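Local coordinates for acetylxylan esterase A (Aspergillus awamori, PDB 5X6S), which removes acetyl side groups from the backbone of acetylated xylans, as a secreted serine esterase of carbohydrate esterase family 1, at residues 215-220 and 247-252; 140-145 and 266-271. All blocks are in the same frame, centred on the assembly; numbering follows the deposited sequence.

Overall arrangement
Both contacts fix helices to the central mixed sheet of an alpha/beta-hydrolase fold, and their centres lie about 13 Å apart. Along the chain the order is 140-145, 215-220, 247-252, 266-271, so the two segments of interaction 1 fall between those of interaction 2. Interaction 1 packs helix 208-221 on strand 249-254; interaction 2 sets helix 265-272 against strand 138-142. Strand 193-199 lies between these two strands in the sheet, and strand 249-254 precedes helix 265-272 in sequence. The contacts touch where Q250 NE2 comes 3.2 Å from W271 CZ3. Interaction 2 is the one near the catalytic centre: the Y142 side chain is about 7 Å from that of S119, the probable nucleophile.

Interaction 1 of 2, residues 215-220 and 247-252; sequences KQWAGV and DSLQGI
L249 pushes its two methyl groups against W217 and A218, packing helix 208-221 onto strand 249-254 of the alpha/beta-hydrolase sheet. The backbones are closest at W217 and L249, whose CA atoms are 6.7 Å apart, and 125 Å² of surface is buried between the segments.

The contact is one of packing; no hydrogen bond crosses. L249 holds CG anti to its backbone N (chi1 178°), and both methyl branches reach W217 CB, CD1 at 3.8 Å and CD2 at 4.0 Å, while CD2 also extends to A218. CD1 meets the indole obliquely. W217 points its CB at the strand, whereas its ring leads away.

The ring itself is held mainly by partners other than L249. Outside the two segments, N126 OD1 accepts a hydrogen bond from NE1, which satisfies this buried N-H, and the W217 side chain touches M194 of strand 193-199. Within the same helix, Q216 OE1 sits 3.9 Å above one face of the indole, offset toward the rim, and V220 CG1 lies in plane at its edge.

The CD2 branch of L249 meets helix backbone as well as side chain: CD2 is 4.2 Å from A218 CB, but closer, at 3.5 Å, to A218 N.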
loop_
_atom_site.group_PDB
_atom_site.type_symbol
_atom_site.label_atom_id
_atom_site.label_comp_id
_atom_site.label_asym_id
_atom_site.label_seq_id
_atom_site.Cartn_x
_atom_site.Cartn_y
_atom_site.Cartn_z
ATOM N N LYS A 215 18.641 6.176 14.003
ATOM C CA LYS A 215 17.942 7.300 14.667
ATOM C C LYS A 215 16.731 7.719 13.852
ATOM O O LYS A 215 15.599 7.770 14.384
ATOM C CB LYS A 215 18.872 8.495 14.804
ATOM C CG LYS A 215 19.927 8.406 15.924
ATOM C CD LYS A 215 20.899 9.538 15.755
ATOM C CE LYS A 215 21.858 9.700 16.901
ATOM N NZ LYS A 215 22.746 10.871 16.593
ATOM N N GLN A 216 16.959 8.012 12.573
ATOM C CA GLN A 216 15.871 8.456 11.669
ATOM C C GLN A 216 14.667 7.537 11.731
ATOM O O GLN A 216 13.542 7.984 12.051
ATOM C CB GLN A 216 16.370 8.563 10.254
ATOM C CG GLN A 216 15.279 8.953 9.264
ATOM C CD GLN A 216 15.881 9.428 7.946
ATOM O OE1 GLN A 216 16.484 8.650 7.224
ATOM N NE2 GLN A 216 15.763 10.714 7.665
ATOM N N TRP A 217 14.880 6.236 11.502
ATOM C CA TRP A 217 13.759 5.314 11.483
ATOM C C TRP A 217 13.138 5.045 12.829
ATOM O O TRP A 217 11.924 4.874 12.913
ATOM C CB TRP A 217 14.074 4.019 10.708
ATOM C CG TRP A 217 14.449 4.320 9.274
ATOM C CD1 TRP A 217 15.644 4.085 8.677
ATOM C CD2 TRP A 217 13.646 5.003 8.301
ATOM N NE1 TRP A 217 15.631 4.543 7.370
ATOM C CE2 TRP A 217 14.410 5.096 7.115
ATOM C CE3 TRP A 217 12.348 5.534 8.311
ATOM C CZ2 TRP A 217 13.923 5.700 5.948
ATOM C CZ3 TRP A 217 11.859 6.139 7.141
ATOM C CH2 TRP A 217 12.628 6.216 5.994
ATOM N N ALA A 218 13.957 5.031 13.878
ATOM C CA ALA A 218 13.460 5.000 15.256
ATOM C C ALA A 218 12.477 6.174 15.465
ATOM O O ALA A 218 11.385 5.965 15.918
ATOM C CB ALA A 218 14.617 5.078 16.250
ATOM N N GLY A 219 12.881 7.378 15.106
ATOM C CA GLY A 219 12.012 8.568 15.284
ATOM C C GLY A 219 10.734 8.383 14.476
ATOM O O GLY A 219 9.610 8.597 14.988
ATOM N N VAL A 220 10.887 7.929 13.215
ATOM C CA VAL A 220 9.731 7.776 12.322
ATOM C C VAL A 220 8.727 6.784 12.918
ATOM O O VAL A 220 7.483 6.992 12.901
ATOM C CB VAL A 220 10.202 7.381 10.896
ATOM C CG1 VAL A 220 9.074 6.869 10.030
ATOM C CG2 VAL A 220 10.860 8.572 10.227
ATOM N N ASP A 247 9.447 -4.229 15.120
ATOM C CA ASP A 247 9.010 -4.864 13.878
ATOM C C ASP A 247 9.471 -4.125 12.607
ATOM O O ASP A 247 9.723 -4.788 11.584
ATOM C CB ASP A 247 7.486 -4.991 13.829
ATOM C CG ASP A 247 6.944 -6.030 14.805
ATOM O OD1 ASP A 247 7.735 -6.675 15.502
ATOM O OD2 ASP A 247 5.706 -6.191 14.852
ATOM N N SER A 248 9.608 -2.795 12.678
ATOM C CA SER A 248 9.861 -1.971 11.491
ATOM C C SER A 248 11.264 -1.397 11.431
ATOM O O SER A 248 11.560 -0.563 10.578
ATOM C CB SER A 248 8.810 -0.835 11.389
ATOM O OG SER A 248 7.506 -1.392 11.223
ATOM N N LEU A 249 12.143 -1.816 12.367
ATOM C CA LEU A 249 13.510 -1.369 12.318
ATOM C C LEU A 249 14.497 -2.337 12.967
ATOM O O LEU A 249 14.406 -2.610 14.179
ATOM C CB LEU A 249 13.711 0.018 12.946
ATOM C CG LEU A 249 15.129 0.504 12.956
ATOM C CD1 LEU A 249 15.755 0.755 11.557
ATOM C CD2 LEU A 249 15.302 1.760 13.792
ATOM N N GLN A 250 15.455 -2.788 12.166
ATOM C CA GLN A 250 16.633 -3.410 12.696
ATOM C C GLN A 250 17.902 -2.908 12.034
ATOM O O GLN A 250 17.893 -2.512 10.858
ATOM C CB GLN A 250 16.504 -4.917 12.693
ATOM C CG GLN A 250 16.535 -5.570 11.359
ATOM C CD GLN A 250 16.408 -7.073 11.399
ATOM O OE1 GLN A 250 17.253 -7.769 10.899
ATOM N NE2 GLN A 250 15.327 -7.558 11.910
ATOM N N GLY A 251 18.985 -2.873 12.796
ATOM C CA GLY A 251 20.251 -2.409 12.284
ATOM C C GLY A 251 21.250 -3.569 12.378
ATOM O O GLY A 251 21.189 -4.350 13.335
ATOM N N ILE A 252 22.150 -3.657 11.401
ATOM C CA ILE A 252 23.162 -4.725 11.389
ATOM C C ILE A 252 24.500 -4.042 11.173
ATOM O O ILE A 252 24.771 -3.483 10.113
ATOM C CB ILE A 252 22.847 -5.832 10.327
ATOM C CG1 ILE A 252 21.498 -6.436 10.645
ATOM C CG2 ILE A 252 23.952 -6.896 10.308
ATOM C CD1 ILE A 252 20.703 -6.881 9.498
#

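Interaction 2 of 2, residues 140-145 and 266-271; sequences TVYSGV and DKDMEW
The side chains of Y142 and D268 approach from opposite directions, and the phenol OH donates a hydrogen bond of 2.6 Å to D268 OD1. The oxygen is met on its syn side, 21° out of the carboxylate plane. Ring and carboxylate planes are turned 51° apart, so the two groups are far from coplanar, although D268 OD1 and OD2 both lie near the plane of the phenol ring at its edge. Y142 OH also receives the backbone N-H of H264, and D268 OD2 bonds to Y53 OH; the buried carboxylate thus has a tyrosine at each oxygen. T140 crosses D268 obliquely, its CG2 3.4 Å from OD1.

In the alpha/beta-hydrolase fold this joins a central strand to the C-terminal helix 265-272. The N-to-C directions of helix segment 266-271 and strand 140-142 are 150° apart, roughly antiparallel, with a closest axis approach of 10.6 Å. The Y142 ring also stacks with Y197 on the adjacent strand.

W271 comes up beside T140: its extended first torsion swings the indole away from the backbone N and sets CD1 3.2 Å from T140 OG1. The approach is oblique to the indole. That hydroxyl is hydrogen-bonded to Q195 OE1, whereas W271 NE1 bonds to A139 O.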
loop_
_atom_site.group_PDB
_atom_site.type_symbol
_atom_site.label_atom_id
_atom_site.label_comp_id
_atom_site.label_asym_id
_atom_site.label_seq_id
_atom_site.Cartn_x
_atom_site.Cartn_y
_atom_site.Cartn_z
ATOM N N THR A 140 15.884 -3.010 2.513
ATOM C CA THR A 140 17.214 -3.389 3.076
ATOM C C THR A 140 18.233 -2.421 2.531
ATOM O O THR A 140 18.366 -2.270 1.301
ATOM C CB THR A 140 17.577 -4.897 2.787
ATOM O OG1 THR A 140 16.634 -5.768 3.440
ATOM C CG2 THR A 140 18.996 -5.260 3.292
ATOM N N VAL A 141 18.986 -1.783 3.408
ATOM C CA VAL A 141 19.945 -0.748 3.085
ATOM C C VAL A 141 21.359 -1.285 3.321
ATOM O O VAL A 141 21.714 -1.647 4.479
ATOM C CB VAL A 141 19.681 0.539 3.927
ATOM C CG1 VAL A 141 20.661 1.637 3.672
ATOM C CG2 VAL A 141 18.244 1.049 3.712
ATOM N N TYR A 142 22.127 -1.401 2.241
ATOM C CA TYR A 142 23.556 -1.801 2.298
ATOM C C TYR A 142 24.497 -0.582 2.202
ATOM O O TYR A 142 24.876 -0.132 1.107
ATOM C CB TYR A 142 23.919 -2.868 1.235
ATOM C CG TYR A 142 23.339 -4.204 1.526
ATOM C CD1 TYR A 142 23.899 -5.022 2.528
ATOM C CD2 TYR A 142 22.217 -4.681 0.845
ATOM C CE1 TYR A 142 23.347 -6.238 2.837
ATOM C CE2 TYR A 142 21.659 -5.956 1.162
ATOM C CZ TYR A 142 22.254 -6.718 2.140
ATOM O OH TYR A 142 21.779 -7.939 2.483
ATOM N N SER A 143 24.885 -0.036 3.373
ATOM C CA SER A 143 25.889 1.065 3.403
ATOM C C SER A 143 25.435 2.317 2.672
ATOM O O SER A 143 25.947 2.659 1.593
ATOM C CB SER A 143 27.240 0.598 2.849
ATOM O OG SER A 143 27.647 -0.640 3.440
ATOM N N GLY A 144 24.441 2.988 3.234
ATOM C CA GLY A 144 23.945 4.230 2.672
ATOM C C GLY A 144 24.073 5.389 3.674
ATOM O O GLY A 144 24.893 5.348 4.603
ATOM N N VAL A 145 23.247 6.406 3.481
ATOM C CA VAL A 145 23.092 7.526 4.434
ATOM C C VAL A 145 21.603 7.743 4.603
ATOM O O VAL A 145 20.818 7.284 3.774
ATOM C CB VAL A 145 23.795 8.829 4.003
ATOM C CG1 VAL A 145 25.260 8.587 3.691
ATOM C CG2 VAL A 145 23.094 9.496 2.830
ATOM N N ASP A 266 20.193 -14.374 0.903
ATOM C CA ASP A 266 19.255 -15.210 1.619
ATOM C C ASP A 266 18.627 -14.461 2.814
ATOM O O ASP A 266 17.434 -14.610 3.091
ATOM C CB ASP A 266 19.878 -16.536 2.116
ATOM C CG ASP A 266 20.526 -17.374 0.983
ATOM O OD1 ASP A 266 20.265 -17.174 -0.198
ATOM O OD2 ASP A 266 21.344 -18.246 1.317
ATOM N N LYS A 267 19.435 -13.667 3.496
ATOM C CA LYS A 267 18.928 -12.831 4.610
ATOM C C LYS A 267 17.895 -11.804 4.155
ATOM O O LYS A 267 16.954 -11.502 4.874
ATOM C CB LYS A 267 20.072 -12.152 5.374
ATOM C CG LYS A 267 21.085 -13.086 6.044
ATOM C CD LYS A 267 20.456 -14.303 6.683
ATOM C CE LYS A 267 19.794 -13.996 7.968
ATOM N NZ LYS A 267 19.533 -15.276 8.725
ATOM N N ASP A 268 18.079 -11.271 2.952
ATOM C CA ASP A 268 17.105 -10.343 2.370
ATOM C C ASP A 268 15.784 -11.069 2.189
ATOM O O ASP A 268 14.728 -10.525 2.525
ATOM C CB ASP A 268 17.553 -9.783 1.011
ATOM C CG ASP A 268 18.782 -8.915 1.068
ATOM O OD1 ASP A 268 19.248 -8.500 2.157
ATOM O OD2 ASP A 268 19.358 -8.641 -0.025
ATOM N N MET A 269 15.828 -12.290 1.642
ATOM C CA MET A 269 14.643 -13.122 1.471
ATOM C C MET A 269 13.832 -13.310 2.765
ATOM O O MET A 269 12.583 -13.350 2.762
ATOM C CB MET A 269 15.022 -14.484 0.844
ATOM C CG MET A 269 15.633 -14.435 -0.560
ATOM S SD MET A 269 14.601 -13.525 -1.772
ATOM C CE MET A 269 15.296 -11.881 -1.694
ATOM N N GLU A 270 14.562 -13.464 3.867
ATOM C CA GLU A 270 13.978 -13.665 5.189
ATOM C C GLU A 270 13.358 -12.355 5.684
ATOM O O GLU A 270 12.250 -12.366 6.179
ATOM C CB GLU A 270 15.050 -14.138 6.164
ATOM C CG GLU A 270 15.428 -15.587 5.956
ATOM C CD GLU A 270 16.625 -16.035 6.806
ATOM O OE1 GLU A 270 16.943 -15.377 7.821
ATOM O OE2 GLU A 270 17.259 -17.027 6.415
ATOM N N TRP A 271 14.070 -11.229 5.501
ATOM C CA TRP A 271 13.565 -9.934 5.965
ATOM C C TRP A 271 12.311 -9.554 5.182
ATOM O O TRP A 271 11.299 -9.080 5.738
ATOM C CB TRP A 271 14.636 -8.859 5.799
ATOM C CG TRP A 271 14.196 -7.473 6.158
ATOM C CD1 TRP A 271 14.130 -6.394 5.345
ATOM C CD2 TRP A 271 13.715 -7.040 7.444
ATOM N NE1 TRP A 271 13.680 -5.307 6.038
ATOM C CE2 TRP A 271 13.422 -5.680 7.338
ATOM C CE3 TRP A 271 13.539 -7.677 8.686
ATOM C CZ2 TRP A 271 12.954 -4.935 8.414
ATOM C CZ3 TRP A 271 13.064 -6.899 9.768
ATOM C CH2 TRP A 271 12.775 -5.574 9.607
#